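Local coordinates for protein putative cytochrome P450 hydroxylase (Chondromyces apiculatus DSM 436, PDB 6GMF) that is a cytochrome P450 that probably uses heme-bound iron and molecular oxygen to hydroxylate terpenes as a monooxygenase, at residues A[26-31]-A[40-45]; A[117-122]-A[361-366]; A[146-151]-A[187-192]; A[368-373]-A[389-394]. One frame throughout, in Å; residues are numbered along the deposited sequence.

Contact 1 (A[26-31]-A[40-45]); sequences TSAVGR and VGRYQD
R42 lays its guanidinium flat over the peptide link between S27 and A28. S27 C and A28 N lie over the same face, and S27 C comes to 3.4 Å from R42 NH2. The side chain reaches there because it runs straight from CG to NE (chi3 179°). Its NE is spent on the carbonyl of R24, which fixes the rotation of the group. With an alanine in place of R42, the S27-A28 peptide would probably lose its cover and R24 O this donor.

Van der Waals contact is slight and sets carbon against polar atoms. A28 CB sits 3.7 Å from D45 OD2 and also touches R42 NH1. V40 CG1 lies 3.9 Å from A28 O.

No direct hydrogen bond joins the two segments; water does this work. Water 2 is 2.7 Å from A28 O, 2.9 Å from R42 N and 2.7 Å from D45 OD2. It accepts from the N-cap residue R42. Water 1 binds S27 O at 2.8 Å, with weaker bonds to A28 O and G41 N. Within 26-31, S27 OG donates to V29 O.

The contact links the end of helix 16-26 to the start of helix 43-51. Strands 29-31 and 38-40 lie beside each other at one margin of a five-stranded mixed sheet. V40 continues it through backbone bonds to L305 and L307, and V29 packs on I298 of strand 296-298.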
# COMPACT_ATOMS: atom_id res chain seq x y z
N THR A 26 -13.92 24.02 -0.57
CA THR A 26 -14.83 24.45 0.50
C THR A 26 -14.11 24.75 1.81
O THR A 26 -14.37 25.78 2.43
CB THR A 26 -15.88 23.37 0.79
OG1 THR A 26 -16.59 23.13 -0.42
CG2 THR A 26 -16.84 23.76 1.89
N SER A 27 -13.23 23.84 2.26
CA SER A 27 -12.67 23.94 3.59
C SER A 27 -11.38 23.13 3.70
O SER A 27 -11.22 22.10 3.03
CB SER A 27 -13.67 23.46 4.60
OG SER A 27 -13.11 23.52 5.90
N ALA A 28 -10.48 23.62 4.56
CA ALA A 28 -9.24 22.94 4.93
C ALA A 28 -9.54 21.60 5.59
O ALA A 28 -8.70 20.67 5.54
CB ALA A 28 -8.38 23.80 5.83
N VAL A 29 -10.68 21.52 6.29
CA VAL A 29 -11.06 20.36 7.05
C VAL A 29 -12.51 19.96 6.74
O VAL A 29 -13.40 20.82 6.71
CB VAL A 29 -10.88 20.65 8.55
CG1 VAL A 29 -11.23 19.44 9.38
CG2 VAL A 29 -9.46 21.13 8.83
N GLY A 30 -12.73 18.66 6.55
CA GLY A 30 -14.02 18.00 6.40
C GLY A 30 -14.23 17.00 7.52
O GLY A 30 -13.32 16.72 8.31
N ARG A 31 -15.48 16.54 7.67
CA ARG A 31 -15.85 15.64 8.77
C ARG A 31 -16.60 14.46 8.15
O ARG A 31 -17.51 14.70 7.36
CB ARG A 31 -16.71 16.37 9.80
CG ARG A 31 -17.17 15.54 10.99
CD ARG A 31 -18.16 16.29 11.89
NE ARG A 31 -17.60 16.73 13.16
CZ ARG A 31 -17.65 16.03 14.29
NH1 ARG A 31 -18.36 14.91 14.35
NH2 ARG A 31 -17.01 16.45 15.36
N VAL A 40 -8.44 16.00 5.80
CA VAL A 40 -7.68 17.13 5.34
C VAL A 40 -7.32 16.87 3.87
O VAL A 40 -6.72 15.87 3.62
CB VAL A 40 -6.43 17.32 6.20
CG1 VAL A 40 -5.53 18.43 5.70
CG2 VAL A 40 -6.85 17.56 7.64
N GLY A 41 -7.72 17.76 2.97
CA GLY A 41 -7.65 17.51 1.53
C GLY A 41 -6.62 18.29 0.73
O GLY A 41 -6.24 17.80 -0.33
N ARG A 42 -6.22 19.48 1.18
CA ARG A 42 -5.29 20.32 0.37
C ARG A 42 -3.86 19.82 0.55
O ARG A 42 -3.44 19.52 1.65
CB ARG A 42 -5.42 21.79 0.75
CG ARG A 42 -6.83 22.32 0.53
CD ARG A 42 -7.09 23.68 1.17
NE ARG A 42 -8.44 24.14 0.90
CZ ARG A 42 -9.02 25.11 1.59
NH1 ARG A 42 -8.31 25.74 2.51
NH2 ARG A 42 -10.29 25.40 1.37
N TYR A 43 -3.09 19.80 -0.56
CA TYR A 43 -1.71 19.35 -0.58
C TYR A 43 -0.86 19.98 0.55
O TYR A 43 -0.19 19.26 1.30
CB TYR A 43 -1.07 19.60 -1.95
CG TYR A 43 0.34 19.07 -2.03
CD1 TYR A 43 1.41 19.79 -1.52
CD2 TYR A 43 0.60 17.82 -2.56
CE1 TYR A 43 2.70 19.29 -1.54
CE2 TYR A 43 1.89 17.31 -2.61
CZ TYR A 43 2.95 18.04 -2.09
OH TYR A 43 4.20 17.52 -2.12
N GLN A 44 -0.88 21.32 0.67
CA GLN A 44 0.02 21.96 1.66
C GLN A 44 -0.38 21.56 3.09
O GLN A 44 0.48 21.43 3.99
CB GLN A 44 -0.07 23.48 1.50
CG GLN A 44 0.57 23.98 0.20
CD GLN A 44 2.04 23.67 0.11
OE1 GLN A 44 2.80 23.86 1.06
NE2 GLN A 44 2.48 23.16 -1.04
N ASP A 45 -1.67 21.35 3.27
CA ASP A 45 -2.18 21.02 4.60
C ASP A 45 -1.85 19.57 4.93
O ASP A 45 -1.49 19.27 6.05
CB ASP A 45 -3.67 21.28 4.68
CG ASP A 45 -4.05 22.74 4.55
OD1 ASP A 45 -3.17 23.60 4.84
OD2 ASP A 45 -5.22 22.99 4.14
O HOH W 1 -9.34 20.24 2.24
O HOH W 2 -6.88 20.94 3.62

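Contact 2 (A[117-122]-A[361-366])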
# COMPACT_ATOMS: atom_id res chain seq x y z
N LEU A 117 3.71 -15.93 -13.65
CA LEU A 117 2.30 -15.50 -13.57
C LEU A 117 1.76 -15.29 -14.99
O LEU A 117 0.66 -15.69 -15.24
CB LEU A 117 2.19 -14.23 -12.72
CG LEU A 117 2.50 -14.45 -11.25
CD1 LEU A 117 2.55 -13.14 -10.52
CD2 LEU A 117 1.46 -15.36 -10.61
N VAL A 118 2.55 -14.70 -15.87
CA VAL A 118 2.06 -14.50 -17.26
C VAL A 118 2.00 -15.84 -17.98
O VAL A 118 1.11 -16.03 -18.75
CB VAL A 118 2.85 -13.41 -18.01
CG1 VAL A 118 2.39 -13.31 -19.45
CG2 VAL A 118 2.65 -12.08 -17.32
N ASP A 119 2.86 -16.80 -17.62
CA ASP A 119 2.77 -18.16 -18.22
C ASP A 119 1.39 -18.77 -17.94
O ASP A 119 0.94 -19.47 -18.77
CB ASP A 119 3.88 -19.07 -17.69
CG ASP A 119 5.24 -18.77 -18.28
OD1 ASP A 119 5.30 -17.97 -19.20
OD2 ASP A 119 6.22 -19.28 -17.76
N GLY A 120 0.81 -18.53 -16.77
CA GLY A 120 -0.53 -19.04 -16.45
C GLY A 120 -1.61 -18.44 -17.33
O GLY A 120 -2.70 -18.96 -17.30
N LEU A 121 -1.31 -17.39 -18.10
CA LEU A 121 -2.32 -16.77 -18.94
C LEU A 121 -2.30 -17.37 -20.37
O LEU A 121 -3.17 -17.03 -21.19
CB LEU A 121 -2.05 -15.25 -18.97
CG LEU A 121 -1.99 -14.57 -17.60
CD1 LEU A 121 -1.84 -13.08 -17.75
CD2 LEU A 121 -3.25 -14.88 -16.81
N ARG A 122 -1.28 -18.16 -20.73
CA ARG A 122 -1.12 -18.64 -22.11
C ARG A 122 -2.33 -19.50 -22.49
O ARG A 122 -2.87 -20.26 -21.65
CB ARG A 122 0.18 -19.44 -22.29
CG ARG A 122 1.43 -18.58 -22.36
CD ARG A 122 2.69 -19.44 -22.29
NE ARG A 122 2.73 -20.26 -21.09
CZ ARG A 122 3.65 -21.18 -20.85
NH1 ARG A 122 4.71 -21.27 -21.66
NH2 ARG A 122 3.51 -22.02 -19.84
N LEU A 361 3.31 -5.90 -20.22
CA LEU A 361 3.27 -5.04 -21.38
C LEU A 361 4.03 -5.70 -22.52
O LEU A 361 3.62 -5.54 -23.68
CB LEU A 361 3.87 -3.67 -21.06
CG LEU A 361 3.03 -2.75 -20.18
CD1 LEU A 361 3.61 -1.34 -20.11
CD2 LEU A 361 1.59 -2.72 -20.63
N ALA A 362 5.15 -6.37 -22.21
CA ALA A 362 5.99 -7.01 -23.25
C ALA A 362 5.29 -8.24 -23.83
O ALA A 362 5.29 -8.46 -25.02
CB ALA A 362 7.32 -7.38 -22.69
N ARG A 363 4.68 -9.06 -22.97
CA ARG A 363 4.17 -10.35 -23.40
C ARG A 363 2.71 -10.31 -23.86
O ARG A 363 2.31 -11.19 -24.59
CB ARG A 363 4.39 -11.36 -22.28
CG ARG A 363 5.86 -11.67 -22.11
CD ARG A 363 6.08 -12.72 -21.05
NE ARG A 363 5.51 -14.01 -21.42
CZ ARG A 363 5.36 -15.01 -20.57
NH1 ARG A 363 5.87 -14.93 -19.35
NH2 ARG A 363 4.72 -16.10 -20.95
N LEU A 364 1.91 -9.34 -23.42
CA LEU A 364 0.51 -9.31 -23.82
C LEU A 364 0.39 -8.37 -25.02
O LEU A 364 1.01 -7.32 -25.03
CB LEU A 364 -0.37 -8.80 -22.67
CG LEU A 364 -0.89 -9.82 -21.67
CD1 LEU A 364 0.19 -10.75 -21.16
CD2 LEU A 364 -1.58 -9.13 -20.50
N GLY A 365 -0.43 -8.77 -26.01
CA GLY A 365 -0.78 -7.92 -27.15
C GLY A 365 -1.68 -6.79 -26.70
O GLY A 365 -1.46 -6.24 -25.62
N ASP A 366 -2.65 -6.42 -27.52
CA ASP A 366 -3.67 -5.46 -27.16
C ASP A 366 -4.36 -5.90 -25.87
O ASP A 366 -4.82 -7.06 -25.76
CB ASP A 366 -4.73 -5.32 -28.25
CG ASP A 366 -4.24 -4.67 -29.53
OD1 ASP A 366 -3.04 -4.26 -29.58
OD2 ASP A 366 -5.06 -4.58 -30.48
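A salt-bridge network ties together the C-terminal ends of helix 107-119 and helix 346-363. These probably correspond to helices C and L of the P450 fold, or their close equivalents. D119 stands between R363 of the other helix and R122 of its own turn.

R363 NH2 donates to D119 OD1 at 2.6 Å, with an N-H...O angle of 149°. R363 NH1 makes a weak second bond to D119 OD1 at 3.1 Å. Both bonds thus fall on one carboxylate oxygen, not one on each. OD1 lies near the guanidinium plane, while the carboxylate itself is turned 64° from it. The bend of R363 at chi3 (65°) directs the NH1 and NH2 end at D119.

R122 takes another side of D119. Its NE donates to the D119 backbone O at 3.0 Å, in the carbonyl plane and on a lone pair. One face of its guanidinium covers D119 CG. R122 NE to D119 OD1 is a long ionic pair at 3.9 Å. Two arginines around one carboxylate would be expected to keep it ionised.

V118 CG1 lies 3.6 Å from R363 CZ, over the centre of one guanidinium face. The same methyl, V118 CG1, meets L364 CD1 at 3.8 Å. R363 is buried; its NE also binds A395 O and its NH1 binds H115 O.

V118 also packs on M356 and L360 of helix 346-363. L121 turns to V133 of helix 129-134, and V394 from the C-terminal tail fills in beside V118 and L121.

Contact 3 (A[146-151]-A[187-192]); sequences LGVAPE and AYFSEV
Y188 has CG anti to its backbone nitrogen (chi1 173°), which swings the ring from its helix toward A149. F189, the next residue, takes a chi1 of -84°, and its ring goes to L146 and V148. V148 lies within reach of both rings and meets both.

The one hydrogen bond across the contact runs from A149 N to Y188 OH. It is 3.1 Å long and nearly straight, at 170°. The donor sits at the ring edge, near the ring plane. A149 CB lies 3.6 Å from Y188 OH. A phenylalanine in place of Y188 would probably leave the A149 N-H without this acceptor and free the loop to shift there.

Residues 146-151 join helix 136-145 to helix 153-163, in what is probably the E-F loop of the P450 fold. The partner helix 177-198 then corresponds to helix G. G147 ends the first of these helices in a Schellman motif, with a positive phi of 73°. The turn sends V148 and A149 past the two rings.

F189 CZ meets V148 CG2 at 3.7 Å. F189 CE1 touches L146 CB at 4.0 Å, and L146 O comes to the edge of the ring in its plane. The side chains of L146 and V148 each cross F189 at about a right angle. One face of F189 is met by Y188 CD2, while V192 CG2 lies over a face of Y188. The side chain of L146 lies about 8 Å from the heme and packs on A227 and L231 of helix 220-251. F156 of helix 153-163 touches L146, V148 and F189.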
# COMPACT_ATOMS: atom_id res chain seq x y z
N LEU A 146 10.48 -13.46 3.63
CA LEU A 146 10.37 -13.95 5.01
C LEU A 146 10.81 -15.40 5.22
O LEU A 146 10.73 -15.92 6.34
CB LEU A 146 8.92 -13.79 5.44
CG LEU A 146 8.48 -12.35 5.71
CD1 LEU A 146 6.98 -12.29 5.83
CD2 LEU A 146 9.15 -11.79 6.95
N GLY A 147 11.24 -16.11 4.18
CA GLY A 147 11.73 -17.44 4.36
C GLY A 147 10.65 -18.46 4.66
O GLY A 147 10.92 -19.46 5.33
N VAL A 148 9.43 -18.26 4.14
CA VAL A 148 8.33 -19.22 4.37
C VAL A 148 8.67 -20.56 3.69
O VAL A 148 9.09 -20.57 2.58
CB VAL A 148 7.00 -18.66 3.86
CG1 VAL A 148 5.89 -19.69 3.93
CG2 VAL A 148 6.56 -17.42 4.60
N ALA A 149 8.49 -21.67 4.41
CA ALA A 149 8.79 -23.02 3.92
C ALA A 149 7.81 -23.34 2.79
O ALA A 149 6.67 -22.88 2.80
CB ALA A 149 8.67 -24.03 5.05
N PRO A 150 8.21 -24.07 1.74
CA PRO A 150 7.32 -24.29 0.61
C PRO A 150 5.98 -24.91 1.03
O PRO A 150 4.94 -24.52 0.46
CB PRO A 150 8.10 -25.20 -0.34
CG PRO A 150 9.54 -24.98 0.08
CD PRO A 150 9.50 -24.77 1.59
N GLU A 151 6.01 -25.77 2.06
CA GLU A 151 4.80 -26.50 2.44
C GLU A 151 3.88 -25.59 3.26
O GLU A 151 2.79 -26.02 3.64
CB GLU A 151 5.11 -27.81 3.18
CG GLU A 151 5.73 -27.65 4.56
CD GLU A 151 7.26 -27.48 4.61
OE1 GLU A 151 7.91 -27.37 3.55
OE2 GLU A 151 7.79 -27.44 5.74
N ALA A 187 2.07 -18.15 15.36
CA ALA A 187 2.53 -19.44 15.83
C ALA A 187 3.63 -19.94 14.89
O ALA A 187 4.73 -20.33 15.30
CB ALA A 187 1.35 -20.39 15.92
N TYR A 188 3.36 -19.84 13.59
CA TYR A 188 4.31 -20.29 12.64
C TYR A 188 5.57 -19.42 12.69
O TYR A 188 6.73 -19.92 12.77
CB TYR A 188 3.70 -20.25 11.23
CG TYR A 188 4.74 -20.56 10.17
CD1 TYR A 188 5.36 -21.80 10.15
CD2 TYR A 188 5.15 -19.62 9.23
CE1 TYR A 188 6.34 -22.12 9.21
CE2 TYR A 188 6.13 -19.93 8.29
CZ TYR A 188 6.72 -21.17 8.29
OH TYR A 188 7.68 -21.49 7.37
N PHE A 189 5.42 -18.10 12.66
CA PHE A 189 6.66 -17.30 12.63
C PHE A 189 7.42 -17.38 13.96
O PHE A 189 8.62 -17.20 13.96
CB PHE A 189 6.35 -15.89 12.13
CG PHE A 189 6.33 -15.84 10.64
CD1 PHE A 189 7.51 -15.82 9.93
CD2 PHE A 189 5.13 -15.81 9.96
CE1 PHE A 189 7.49 -15.81 8.54
CE2 PHE A 189 5.11 -15.74 8.58
CZ PHE A 189 6.29 -15.77 7.87
N SER A 190 6.75 -17.70 15.06
CA SER A 190 7.48 -17.94 16.35
C SER A 190 8.43 -19.12 16.16
O SER A 190 9.58 -19.10 16.58
CB SER A 190 6.53 -18.22 17.49
OG SER A 190 5.74 -17.11 17.79
N GLU A 191 7.91 -20.18 15.52
CA GLU A 191 8.64 -21.39 15.32
C GLU A 191 9.82 -21.09 14.40
O GLU A 191 10.94 -21.55 14.66
CB GLU A 191 7.73 -22.46 14.72
CG GLU A 191 8.23 -23.88 14.95
N VAL A 192 9.54 -20.33 13.33
CA VAL A 192 10.53 -19.93 12.34
C VAL A 192 11.66 -19.17 13.05
O VAL A 192 12.84 -19.41 12.79
CB VAL A 192 9.93 -19.05 11.22
CG1 VAL A 192 11.00 -18.45 10.34
CG2 VAL A 192 8.92 -19.81 10.35

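Contact 4 (A[368-373]-A[389-394]); sequences QRVSQE and PLRATV
Q368 and R391 pair their backbones as an antiparallel hydrogen-bonded pair. R391 N donates to Q368 O at 2.7 Å with an angle of 172°. Q368 N returns a bond to R391 O at 3.0 Å. R369 and L390 follow as a non-hydrogen-bonded pair. V370 has already left the strand, yet its N still reaches P389 O at 3.1 Å. That bond is straight at the hydrogen, but the donor comes from above the carbonyl plane.

Side chains add little. V370 CG2 rests on P389 CB at 3.9 Å and also touches R391 NH2. Elsewhere, R369 CG meets L390 CD1 at 3.9 Å.

The next shell fixes the turn after R369. Water 3 accepts from S371 N and donates to P389 O at 2.7 Å, a second bond for that carbonyl. R369, bent at chi3, curls back on its own segment. Its NE donates to S371 O, and R369 NH2 donates to Q372 O at 2.7 Å. NH2 also forms a salt bridge with D251, and NH1 bonds T250 at the end of helix 220-251. Strand 126-128 flanks strand 389-391, with F127 bonded to L390.

The pairing therefore rests on backbone polar groups, with thin apolar cover. The backbone bonds define the register, and R369 links the bend that follows the strand to T250 and D251.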
# COMPACT_ATOMS: atom_id res chain seq x y z
N GLN A 368 -7.38 -4.90 -23.13
CA GLN A 368 -8.61 -4.17 -22.96
C GLN A 368 -9.29 -4.72 -21.73
O GLN A 368 -9.08 -5.88 -21.39
CB GLN A 368 -9.55 -4.34 -24.15
CG GLN A 368 -9.01 -3.73 -25.43
CD GLN A 368 -10.15 -3.27 -26.32
OE1 GLN A 368 -11.23 -3.85 -26.32
NE2 GLN A 368 -9.90 -2.21 -27.07
N ARG A 369 -10.13 -3.90 -21.10
CA ARG A 369 -10.99 -4.38 -20.09
C ARG A 369 -12.16 -5.09 -20.77
O ARG A 369 -12.58 -4.71 -21.85
CB ARG A 369 -11.49 -3.27 -19.16
CG ARG A 369 -10.39 -2.59 -18.36
CD ARG A 369 -11.00 -1.93 -17.14
NE ARG A 369 -11.87 -0.82 -17.54
CZ ARG A 369 -11.47 0.45 -17.63
NH1 ARG A 369 -10.17 0.75 -17.64
NH2 ARG A 369 -12.39 1.41 -17.69
N VAL A 370 -12.71 -6.08 -20.10
CA VAL A 370 -13.99 -6.65 -20.53
C VAL A 370 -15.08 -5.60 -20.33
O VAL A 370 -15.92 -5.38 -21.22
CB VAL A 370 -14.30 -7.96 -19.79
CG1 VAL A 370 -15.74 -8.40 -20.07
CG2 VAL A 370 -13.30 -9.06 -20.18
N SER A 371 -15.05 -4.91 -19.19
CA SER A 371 -16.07 -3.95 -18.78
C SER A 371 -15.48 -2.54 -18.74
O SER A 371 -14.38 -2.32 -18.26
CB SER A 371 -16.63 -4.35 -17.44
OG SER A 371 -17.56 -3.40 -16.96
N GLN A 372 -16.25 -1.55 -19.21
CA GLN A 372 -15.81 -0.15 -19.10
C GLN A 372 -15.90 0.27 -17.63
O GLN A 372 -15.05 1.01 -17.14
CB GLN A 372 -16.68 0.74 -20.01
CG GLN A 372 -16.18 2.19 -20.14
CD GLN A 372 -16.72 3.10 -19.07
OE1 GLN A 372 -16.14 4.14 -18.73
NE2 GLN A 372 -17.84 2.72 -18.50
N GLU A 373 -16.92 -0.22 -16.93
CA GLU A 373 -17.11 0.01 -15.56
C GLU A 373 -16.08 -0.80 -14.76
O GLU A 373 -15.98 -2.02 -14.92
CB GLU A 373 -18.51 -0.41 -15.13
CG GLU A 373 -18.80 -0.10 -13.69
CD GLU A 373 -20.25 -0.30 -13.31
OE1 GLU A 373 -21.13 -0.16 -14.20
OE2 GLU A 373 -20.51 -0.62 -12.12
N PRO A 389 -11.39 -8.22 -14.97
CA PRO A 389 -11.36 -9.05 -16.16
C PRO A 389 -10.75 -8.24 -17.31
O PRO A 389 -11.26 -7.14 -17.60
CB PRO A 389 -12.83 -9.42 -16.36
CG PRO A 389 -13.44 -9.29 -15.01
CD PRO A 389 -12.75 -8.05 -14.45
N LEU A 390 -9.71 -8.80 -17.95
CA LEU A 390 -9.05 -8.23 -19.07
C LEU A 390 -9.11 -9.15 -20.31
O LEU A 390 -9.06 -10.39 -20.20
CB LEU A 390 -7.57 -8.05 -18.70
CG LEU A 390 -7.12 -6.67 -18.19
CD1 LEU A 390 -8.23 -5.76 -17.67
CD2 LEU A 390 -5.95 -6.77 -17.26
N ARG A 391 -9.08 -8.54 -21.49
CA ARG A 391 -8.98 -9.26 -22.74
C ARG A 391 -7.58 -9.00 -23.29
O ARG A 391 -7.19 -7.85 -23.43
CB ARG A 391 -10.12 -8.80 -23.66
CG ARG A 391 -10.04 -9.21 -25.12
CD ARG A 391 -11.29 -8.72 -25.86
NE ARG A 391 -12.50 -8.72 -25.03
CZ ARG A 391 -13.26 -9.79 -24.79
NH1 ARG A 391 -12.97 -10.95 -25.36
NH2 ARG A 391 -14.31 -9.71 -23.99
N ALA A 392 -6.79 -10.08 -23.48
CA ALA A 392 -5.52 -10.00 -24.13
C ALA A 392 -5.03 -11.41 -24.46
O ALA A 392 -5.46 -12.41 -23.84
CB ALA A 392 -4.51 -9.30 -23.24
N THR A 393 -4.10 -11.44 -25.42
CA THR A 393 -3.40 -12.62 -25.93
C THR A 393 -1.97 -12.64 -25.40
O THR A 393 -1.27 -11.66 -25.56
CB THR A 393 -3.23 -12.59 -27.46
OG1 THR A 393 -2.54 -11.39 -27.84
CG2 THR A 393 -4.52 -12.64 -28.23
N VAL A 394 -1.52 -13.80 -24.91
CA VAL A 394 -0.17 -13.93 -24.40
C VAL A 394 0.78 -14.34 -25.53
O VAL A 394 0.42 -15.12 -26.42
CB VAL A 394 -0.13 -14.93 -23.23
CG1 VAL A 394 1.20 -14.90 -22.51
CG2 VAL A 394 -1.28 -14.68 -22.26
O HOH W 3 -13.44 -5.65 -16.89

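How the contacts relate
Contacts 2 and 4 adjoin, with centres about 12 Å apart. G365 N to T393 O, at 3.0 Å, is a probable hydrogen bond between them. Helix 346-363 is followed by strand 368-369, so contacts 2 and 4 share one side of the chain, and the three-stranded sheet lies next to the helix end. Contact 3 is nested in the chain between the two segments of contact 2, but their centres are about 32 Å apart. Contact 1 comes first along the chain and lies across the chain's centre from contacts 2 and 3, at about 42 and 44 Å between centres. The four contacts thus join peripheral elements around the heme-binding core.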